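Cofilin (Streptomyces griseoflavus, PDB 5IVU) probably binds actin, as a bacterial member of the ADF/cofilin family. Local coordinates at residues Gly6-Thr16 and Asn37-Ser45; Tyr51-Glu60 and Phe125-Val133. All blocks are in the same frame, centred on the assembly; numbering follows the deposited sequence.

Contact 1: residues Gly6-Thr16 and Asn37-Ser45; sequences GVTLNDACVET and NTEIAVEKS
With CG1 anti to the backbone N (chi1 -172°), Val7 lays this methyl beside the carbonyl side of its residue, and Ile40, whose CG1 stands beside its own backbone N (chi1 -58°), meets it there at 4.0 Å from Val7 CG1 to Ile40 CG1, the two side chains roughly perpendicular. Val7 leads into the short outermost strand 8-9, which runs parallel to strand 39-46 at the edge of the mixed sheet of the ADF/cofilin fold. Three backbone bonds fix the register. Thr8 N donates to Thr38 O at 3.0 Å, Ile40 N to Thr8 O at 3.0 Å, and Asn10 N to Ile40 O at 3.2 Å. Leu9 CD1 also rests on Ile40 CB; buried among Val7, Leu9 and Leu109 of helix 96-112, position 40 suits an apolar side chain. On the other face Thr8 and Glu39 pack by their aliphatic carbons, CG2 on CB.

Past Asn10 the chain turns into helix 11-21. A small side chain such as Cys13 probably suits the close approach of helix and strand, whose segment axes come within 7.1 Å; its SG lies 3.9 Å from Ala41 CA. Val42 CG2 packs against Ala12 O and Thr16 OG1. Ala12 O accepts from Thr16 N and, at 2.6 Å, from Thr16 OG1, while Thr16 CG2 lies 3.3 Å from Ser45 OG.

Contact 2: residues Tyr51-Glu60 and Phe125-Val133; sequences YDNFLADLPE and FSEVAHENV
Tyr51 points from helix 51-57 at the start of helix 130-136 and the turn before it. CB sits over the face of the His130 imidazole, 4.1 Å from that ring's centroid. CG and CD1 continue across the same face; CD1 and CE1 both lie close to His130 CD2, Tyr51 CD1 at 3.4 Å, while CD2 is covered by His130 CB. The two rings form an offset stack, centroids 4.2 Å apart and planes 16° from parallel. A chi1 of -165° carries the Tyr51 ring toward His130, and a chi2 of 85° turns its face to the imidazole. Farther out, CE2 and CZ pass close to the carbonyl of Val128, whose oxygen lies at the ring edge. At the tip, OH donates to Val128 O at 2.5 Å, tilted out of the carbonyl plane, and also meets Val133 CG2. A phenylalanine here would probably leave Val128 O without this hydrogen-bond donor and take away the hydroxyl that Val133 CG2 packs on.

In the ADF/cofilin fold these helices lie together on one face of the central sheet; Tyr68 of strand 64-72 meets the Tyr51 ring edge-to-face, and Phe54 covers the side opposite His130.

Toward the other end of helix 51-57, aliphatic groups close on Val128. Leu55 CD2 approaches Val128 CG2 at 3.6 Å as the side chains run antiparallel past one another, whereas Leu58 CD1 reaches the same methyl tip to tip at 3.8 Å. CG2, set between the backbone N and the carbonyl carbon, thus meets both leucines; the compact valine fits between them and Val87 and Trp89 of strand 81-89. Phe125, partly exposed, turns its ring edge to the chain leaving the helix: CZ is 3.6 Å from Leu58 O, and CE2 touches Glu60 CB.

How the contacts relate
The two contacts lie on opposite sides of the chain's centre, their own centres about 22 Å apart, yet strand 39-46 and helix 51-57 are consecutive elements; along the chain the contacts are in series. Contact 1 builds the edge of the sheet, while contact 2 joins a helix to the C-terminal region on one face of the sheet. A direct tie links them: Lys44 NZ of segment 37-45 makes a salt bridge with Asp57 OD1 of segment 51-60 at 3.3 Å, bringing the strand together with the far end of the helix that follows it. Tyr28 OH bonds the other oxygen of Asp57, so strand 28-33 shares in this junction.

Contact 1: residues Gly6-Thr16 and Asn37-Ser45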
loop_
_atom_site.group_PDB
_atom_site.type_symbol
_atom_site.label_atom_id
_atom_site.label_comp_id
_atom_site.label_asym_id
_atom_site.label_seq_id
_atom_site.Cartn_x
_atom_site.Cartn_y
_atom_site.Cartn_z
ATOM N N GLY A 6 5.865 -21.303 0.002
ATOM C CA GLY A 6 4.443 -21.158 -0.440
ATOM C C GLY A 6 4.171 -19.994 -1.384
ATOM O O GLY A 6 3.492 -20.152 -2.414
ATOM N N VAL A 7 4.700 -18.823 -1.032
ATOM C CA VAL A 7 4.294 -17.557 -1.663
ATOM C C VAL A 7 5.469 -16.829 -2.320
ATOM O O VAL A 7 6.478 -16.547 -1.674
ATOM C CB VAL A 7 3.602 -16.624 -0.643
ATOM C CG1 VAL A 7 3.010 -15.402 -1.340
ATOM C CG2 VAL A 7 2.526 -17.386 0.136
ATOM N N THR A 8 5.301 -16.509 -3.604
ATOM C CA THR A 8 6.369 -15.943 -4.432
ATOM C C THR A 8 6.039 -14.486 -4.829
ATOM O O THR A 8 4.879 -14.127 -5.042
ATOM C CB THR A 8 6.629 -16.856 -5.665
ATOM O OG1 THR A 8 7.948 -16.635 -6.167
ATOM C CG2 THR A 8 5.603 -16.644 -6.789
ATOM N N LEU A 9 7.067 -13.649 -4.908
ATOM C CA LEU A 9 6.895 -12.242 -5.280
ATOM C C LEU A 9 7.033 -12.060 -6.794
ATOM O O LEU A 9 8.045 -12.450 -7.380
ATOM C CB LEU A 9 7.946 -11.397 -4.558
ATOM C CG LEU A 9 7.942 -9.885 -4.753
ATOM C CD1 LEU A 9 6.640 -9.277 -4.278
ATOM C CD2 LEU A 9 9.116 -9.289 -4.001
ATOM N N ASN A 10 6.025 -11.453 -7.413
ATOM C CA ASN A 10 6.070 -11.130 -8.839
ATOM C C ASN A 10 7.092 -10.008 -9.128
ATOM O O ASN A 10 7.213 -9.048 -8.358
ATOM C CB ASN A 10 4.658 -10.774 -9.313
ATOM C CG ASN A 10 4.508 -10.762 -10.826
ATOM O OD1 ASN A 10 5.403 -11.162 -11.573
ATOM N ND2 ASN A 10 3.344 -10.317 -11.282
ATOM N N ASP A 11 7.850 -10.160 -10.220
ATOM C CA ASP A 11 8.869 -9.169 -10.629
ATOM C C ASP A 11 8.268 -7.783 -10.857
ATOM O O ASP A 11 8.919 -6.769 -10.579
ATOM C CB ASP A 11 9.592 -9.607 -11.922
ATOM C CG ASP A 11 10.483 -10.826 -11.733
ATOM O OD1 ASP A 11 11.040 -11.031 -10.628
ATOM O OD2 ASP A 11 10.640 -11.582 -12.715
ATOM N N ALA A 12 7.029 -7.756 -11.351
ATOM C CA ALA A 12 6.274 -6.512 -11.580
ATOM C C ALA A 12 6.038 -5.643 -10.329
ATOM O O ALA A 12 5.822 -4.438 -10.457
ATOM C CB ALA A 12 4.944 -6.832 -12.238
ATOM N N CYS A 13 6.076 -6.245 -9.138
ATOM C CA CYS A 13 5.923 -5.496 -7.891
ATOM C C CYS A 13 7.041 -4.469 -7.695
ATOM O O CYS A 13 6.757 -3.266 -7.558
ATOM C CB CYS A 13 5.851 -6.436 -6.675
ATOM S SG CYS A 13 4.349 -7.438 -6.612
ATOM N N VAL A 14 8.293 -4.937 -7.685
ATOM C CA VAL A 14 9.444 -4.037 -7.517
ATOM C C VAL A 14 9.572 -3.081 -8.711
ATOM O O VAL A 14 9.886 -1.911 -8.520
ATOM C CB VAL A 14 10.773 -4.803 -7.256
ATOM C CG1 VAL A 14 11.987 -3.881 -7.372
ATOM C CG2 VAL A 14 10.766 -5.441 -5.873
ATOM N N GLU A 15 9.326 -3.578 -9.922
ATOM C CA GLU A 15 9.416 -2.761 -11.141
ATOM C C GLU A 15 8.487 -1.564 -11.101
ATOM O O GLU A 15 8.922 -0.444 -11.353
ATOM C CB GLU A 15 9.100 -3.586 -12.398
ATOM C CG GLU A 15 10.210 -4.537 -12.831
ATOM C CD GLU A 15 9.806 -5.449 -13.986
ATOM O OE1 GLU A 15 8.783 -5.183 -14.660
ATOM O OE2 GLU A 15 10.516 -6.444 -14.222
ATOM N N THR A 16 7.215 -1.810 -10.783
ATOM C CA THR A 16 6.208 -0.741 -10.719
ATOM C C THR A 16 6.504 0.231 -9.578
ATOM O O THR A 16 6.255 1.429 -9.697
ATOM C CB THR A 16 4.782 -1.301 -10.549
ATOM O OG1 THR A 16 4.578 -2.377 -11.462
ATOM C CG2 THR A 16 3.735 -0.235 -10.830
ATOM N N ASN A 37 -2.930 -17.513 -1.039
ATOM C CA ASN A 37 -2.709 -18.142 -2.350
ATOM C C ASN A 37 -1.225 -17.971 -2.762
ATOM O O ASN A 37 -0.396 -17.686 -1.899
ATOM C CB ASN A 37 -3.728 -17.571 -3.393
ATOM C CG ASN A 37 -4.274 -18.625 -4.369
ATOM O OD1 ASN A 37 -3.785 -19.753 -4.441
ATOM N ND2 ASN A 37 -5.297 -18.240 -5.141
ATOM N N THR A 38 -0.890 -18.129 -4.049
ATOM C CA THR A 38 0.491 -18.457 -4.479
ATOM C C THR A 38 1.471 -17.316 -4.821
ATOM O O THR A 38 2.686 -17.523 -4.707
ATOM C CB THR A 38 0.457 -19.391 -5.711
ATOM O OG1 THR A 38 -0.265 -18.754 -6.776
ATOM C CG2 THR A 38 -0.212 -20.714 -5.360
ATOM N N GLU A 39 0.971 -16.151 -5.261
ATOM C CA GLU A 39 1.845 -15.013 -5.597
ATOM C C GLU A 39 1.295 -13.649 -5.164
ATOM O O GLU A 39 0.081 -13.415 -5.191
ATOM C CB GLU A 39 2.195 -14.996 -7.097
ATOM C CG GLU A 39 1.199 -14.298 -8.029
ATOM C CD GLU A 39 1.609 -14.350 -9.499
ATOM O OE1 GLU A 39 2.098 -15.403 -9.969
ATOM O OE2 GLU A 39 1.419 -13.335 -10.200
ATOM N N ILE A 40 2.212 -12.756 -4.784
ATOM C CA ILE A 40 1.893 -11.352 -4.543
ATOM C C ILE A 40 2.047 -10.610 -5.876
ATOM O O ILE A 40 3.060 -10.758 -6.559
ATOM C CB ILE A 40 2.819 -10.719 -3.485
ATOM C CG1 ILE A 40 2.731 -11.480 -2.151
ATOM C CG2 ILE A 40 2.462 -9.246 -3.272
ATOM C CD1 ILE A 40 3.890 -11.219 -1.207
ATOM N N ALA A 41 1.043 -9.816 -6.232
ATOM C CA ALA A 41 0.967 -9.166 -7.536
ATOM C C ALA A 41 0.429 -7.756 -7.393
ATOM O O ALA A 41 -0.143 -7.410 -6.352
ATOM C CB ALA A 41 0.063 -9.969 -8.472
ATOM N N VAL A 42 0.606 -6.962 -8.454
ATOM C CA VAL A 42 0.061 -5.612 -8.543
ATOM C C VAL A 42 -1.389 -5.734 -8.953
ATOM O O VAL A 42 -1.665 -6.217 -10.035
ATOM C CB VAL A 42 0.806 -4.751 -9.596
ATOM C CG1 VAL A 42 0.150 -3.376 -9.759
ATOM C CG2 VAL A 42 2.279 -4.604 -9.222
ATOM N N GLU A 43 -2.309 -5.323 -8.080
ATOM C CA GLU A 43 -3.721 -5.223 -8.453
ATOM C C GLU A 43 -3.924 -4.009 -9.340
ATOM O O GLU A 43 -4.626 -4.086 -10.349
ATOM C CB GLU A 43 -4.636 -5.118 -7.228
ATOM C CG GLU A 43 -6.123 -5.292 -7.576
ATOM C CD GLU A 43 -7.072 -5.001 -6.430
ATOM O OE1 GLU A 43 -6.699 -4.283 -5.489
ATOM O OE2 GLU A 43 -8.212 -5.487 -6.467
ATOM N N LYS A 44 -3.344 -2.881 -8.945
ATOM C CA LYS A 44 -3.357 -1.701 -9.798
ATOM C C LYS A 44 -2.385 -0.588 -9.431
ATOM O O LYS A 44 -1.814 -0.552 -8.348
ATOM C CB LYS A 44 -4.758 -1.105 -9.927
ATOM C CG LYS A 44 -5.581 -0.886 -8.669
ATOM C CD LYS A 44 -6.903 -0.109 -8.972
ATOM C CE LYS A 44 -6.773 1.174 -9.831
ATOM N NZ LYS A 44 -8.026 1.982 -9.972
ATOM N N SER A 45 -2.213 0.305 -10.400
ATOM C CA SER A 45 -1.466 1.546 -10.259
ATOM C C SER A 45 -2.398 2.712 -10.562
ATOM O O SER A 45 -3.428 2.554 -11.219
ATOM C CB SER A 45 -0.308 1.573 -11.247
ATOM O OG SER A 45 0.473 0.403 -11.134
#

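Contact 2: residues Tyr51-Glu60 and Phe125-Val133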
loop_
_atom_site.group_PDB
_atom_site.type_symbol
_atom_site.label_atom_id
_atom_site.label_comp_id
_atom_site.label_asym_id
_atom_site.label_seq_id
_atom_site.Cartn_x
_atom_site.Cartn_y
_atom_site.Cartn_z
ATOM N N TYR A 51 -6.354 11.870 -3.029
ATOM C CA TYR A 51 -6.281 10.866 -1.969
ATOM C C TYR A 51 -7.578 10.043 -1.807
ATOM O O TYR A 51 -7.514 8.880 -1.394
ATOM C CB TYR A 51 -5.880 11.502 -0.632
ATOM C CG TYR A 51 -5.444 10.495 0.410
ATOM C CD1 TYR A 51 -4.136 10.044 0.457
ATOM C CD2 TYR A 51 -6.350 9.985 1.341
ATOM C CE1 TYR A 51 -3.728 9.122 1.412
ATOM C CE2 TYR A 51 -5.954 9.061 2.293
ATOM C CZ TYR A 51 -4.639 8.634 2.330
ATOM O OH TYR A 51 -4.236 7.715 3.263
ATOM N N ASP A 52 -8.732 10.618 -2.149
ATOM C CA ASP A 52 -10.004 9.880 -2.090
ATOM C C ASP A 52 -10.119 8.740 -3.104
ATOM O O ASP A 52 -10.819 7.754 -2.833
ATOM C CB ASP A 52 -11.195 10.826 -2.238
ATOM C CG ASP A 52 -11.361 11.733 -1.044
ATOM O OD1 ASP A 52 -11.202 11.265 0.105
ATOM O OD2 ASP A 52 -11.664 12.919 -1.248
ATOM N N ASN A 53 -9.452 8.862 -4.247
ATOM C CA ASN A 53 -9.343 7.743 -5.202
ATOM C C ASN A 53 -8.561 6.562 -4.629
ATOM O O ASN A 53 -8.880 5.402 -4.923
ATOM C CB ASN A 53 -8.675 8.175 -6.512
ATOM C CG ASN A 53 -9.625 8.910 -7.439
ATOM O OD1 ASN A 53 -10.210 9.930 -7.074
ATOM N ND2 ASN A 53 -9.802 8.374 -8.637
ATOM N N PHE A 54 -7.533 6.865 -3.830
ATOM C CA PHE A 54 -6.777 5.840 -3.104
ATOM C C PHE A 54 -7.682 5.108 -2.119
ATOM O O PHE A 54 -7.750 3.872 -2.149
ATOM C CB PHE A 54 -5.581 6.458 -2.377
ATOM C CG PHE A 54 -4.867 5.510 -1.456
ATOM C CD1 PHE A 54 -4.396 4.285 -1.920
ATOM C CD2 PHE A 54 -4.630 5.859 -0.131
ATOM C CE1 PHE A 54 -3.725 3.410 -1.075
ATOM C CE2 PHE A 54 -3.951 4.994 0.719
ATOM C CZ PHE A 54 -3.501 3.763 0.243
ATOM N N LEU A 55 -8.386 5.879 -1.285
ATOM C CA LEU A 55 -9.313 5.320 -0.306
ATOM C C LEU A 55 -10.399 4.452 -0.943
ATOM O O LEU A 55 -10.769 3.422 -0.374
ATOM C CB LEU A 55 -9.959 6.421 0.529
ATOM C CG LEU A 55 -9.033 7.135 1.520
ATOM C CD1 LEU A 55 -9.785 8.245 2.248
ATOM C CD2 LEU A 55 -8.432 6.157 2.524
ATOM N N ALA A 56 -10.852 4.836 -2.138
ATOM C CA ALA A 56 -11.844 4.063 -2.894
ATOM C C ALA A 56 -11.326 2.703 -3.353
ATOM O O ALA A 56 -12.098 1.759 -3.433
ATOM C CB ALA A 56 -12.349 4.861 -4.097
ATOM N N ASP A 57 -10.035 2.607 -3.664
ATOM C CA ASP A 57 -9.422 1.325 -4.067
ATOM C C ASP A 57 -9.037 0.385 -2.919
ATOM O O ASP A 57 -8.617 -0.748 -3.168
ATOM C CB ASP A 57 -8.204 1.572 -4.960
ATOM C CG ASP A 57 -8.599 2.081 -6.320
ATOM O OD1 ASP A 57 -9.230 1.290 -7.033
ATOM O OD2 ASP A 57 -8.312 3.243 -6.674
ATOM N N LEU A 58 -9.168 0.846 -1.679
ATOM C CA LEU A 58 -9.039 -0.028 -0.516
ATOM C C LEU A 58 -10.404 -0.676 -0.300
ATOM O O LEU A 58 -11.343 0.006 0.147
ATOM C CB LEU A 58 -8.624 0.773 0.720
ATOM C CG LEU A 58 -7.263 1.467 0.628
ATOM C CD1 LEU A 58 -7.072 2.369 1.833
ATOM C CD2 LEU A 58 -6.129 0.456 0.528
ATOM N N PRO A 59 -10.538 -1.982 -0.632
ATOM C CA PRO A 59 -11.873 -2.561 -0.494
ATOM C C PRO A 59 -12.238 -2.675 0.972
ATOM O O PRO A 59 -11.384 -3.030 1.792
ATOM C CB PRO A 59 -11.753 -3.944 -1.153
ATOM C CG PRO A 59 -10.362 -4.041 -1.685
ATOM C CD PRO A 59 -9.545 -3.016 -0.960
ATOM N N GLU A 60 -13.491 -2.364 1.286
ATOM C CA GLU A 60 -13.949 -2.284 2.670
ATOM C C GLU A 60 -13.954 -3.616 3.429
ATOM O O GLU A 60 -13.894 -3.608 4.659
ATOM C CB GLU A 60 -15.332 -1.611 2.755
ATOM C CG GLU A 60 -16.501 -2.406 2.193
ATOM C CD GLU A 60 -17.740 -1.541 1.988
ATOM O OE1 GLU A 60 -18.465 -1.292 2.979
ATOM O OE2 GLU A 60 -17.989 -1.122 0.830
ATOM N N PHE A 125 -11.309 2.684 8.168
ATOM C CA PHE A 125 -11.057 3.798 7.253
ATOM C C PHE A 125 -10.492 5.050 7.930
ATOM O O PHE A 125 -9.730 5.767 7.302
ATOM C CB PHE A 125 -12.291 4.113 6.391
ATOM C CG PHE A 125 -12.504 3.127 5.264
ATOM C CD1 PHE A 125 -11.646 3.113 4.160
ATOM C CD2 PHE A 125 -13.540 2.202 5.314
ATOM C CE1 PHE A 125 -11.822 2.205 3.128
ATOM C CE2 PHE A 125 -13.721 1.290 4.288
ATOM C CZ PHE A 125 -12.863 1.290 3.195
ATOM N N SER A 126 -10.803 5.282 9.202
ATOM C CA SER A 126 -10.219 6.428 9.934
ATOM C C SER A 126 -8.699 6.326 10.114
ATOM O O SER A 126 -8.015 7.350 10.199
ATOM C CB SER A 126 -10.856 6.592 11.312
ATOM O OG SER A 126 -10.545 5.493 12.150
ATOM N N GLU A 127 -8.190 5.094 10.170
ATOM C CA GLU A 127 -6.759 4.839 10.318
ATOM C C GLU A 127 -5.941 5.069 9.038
ATOM O O GLU A 127 -4.728 5.198 9.112
ATOM C CB GLU A 127 -6.537 3.436 10.891
ATOM C CG GLU A 127 -7.068 3.342 12.313
ATOM C CD GLU A 127 -6.999 1.954 12.924
ATOM O OE1 GLU A 127 -6.676 0.979 12.219
ATOM O OE2 GLU A 127 -7.311 1.837 14.128
ATOM N N VAL A 128 -6.604 5.131 7.885
ATOM C CA VAL A 128 -5.957 5.480 6.608
ATOM C C VAL A 128 -6.456 6.807 6.018
ATOM O O VAL A 128 -6.110 7.142 4.885
ATOM C CB VAL A 128 -6.091 4.340 5.562
ATOM C CG1 VAL A 128 -5.329 3.108 6.040
ATOM C CG2 VAL A 128 -7.554 3.989 5.276
ATOM N N ALA A 129 -7.253 7.560 6.780
ATOM C CA ALA A 129 -7.699 8.905 6.378
ATOM C C ALA A 129 -6.499 9.818 6.235
ATOM O O ALA A 129 -5.531 9.677 6.983
ATOM C CB ALA A 129 -8.651 9.488 7.411
ATOM N N HIS A 130 -6.579 10.753 5.285
ATOM C CA HIS A 130 -5.417 11.529 4.864
ATOM C C HIS A 130 -4.745 12.224 6.039
ATOM O O HIS A 130 -3.532 12.108 6.206
ATOM C CB HIS A 130 -5.786 12.539 3.764
ATOM C CG HIS A 130 -4.621 12.994 2.936
ATOM N ND1 HIS A 130 -4.660 14.135 2.165
ATOM C CD2 HIS A 130 -3.388 12.462 2.751
ATOM C CE1 HIS A 130 -3.507 14.284 1.538
ATOM N NE2 HIS A 130 -2.713 13.287 1.883
ATOM N N GLU A 131 -5.537 12.897 6.868
ATOM C CA GLU A 131 -5.015 13.643 8.021
ATOM C C GLU A 131 -4.268 12.740 9.014
ATOM O O GLU A 131 -3.224 13.115 9.550
ATOM C CB GLU A 131 -6.154 14.378 8.739
ATOM C CG GLU A 131 -5.693 15.495 9.683
ATOM C CD GLU A 131 -6.582 15.699 10.921
ATOM O OE1 GLU A 131 -7.575 14.955 11.124
ATOM O OE2 GLU A 131 -6.267 16.618 11.717
ATOM N N ASN A 132 -4.812 11.550 9.248
ATOM C CA ASN A 132 -4.205 10.574 10.161
ATOM C C ASN A 132 -2.861 10.079 9.606
ATOM O O ASN A 132 -1.908 9.867 10.359
ATOM C CB ASN A 132 -5.178 9.399 10.401
ATOM C CG ASN A 132 -4.930 8.678 11.722
ATOM O OD1 ASN A 132 -3.859 8.110 11.953
ATOM N ND2 ASN A 132 -5.940 8.678 12.588
ATOM N N VAL A 133 -2.801 9.899 8.286
ATOM C CA VAL A 133 -1.592 9.441 7.597
ATOM C C VAL A 133 -0.536 10.549 7.551
ATOM O O VAL A 133 0.644 10.273 7.760
ATOM C CB VAL A 133 -1.922 8.888 6.186
ATOM C CG1 VAL A 133 -0.658 8.571 5.394
ATOM C CG2 VAL A 133 -2.783 7.637 6.312
#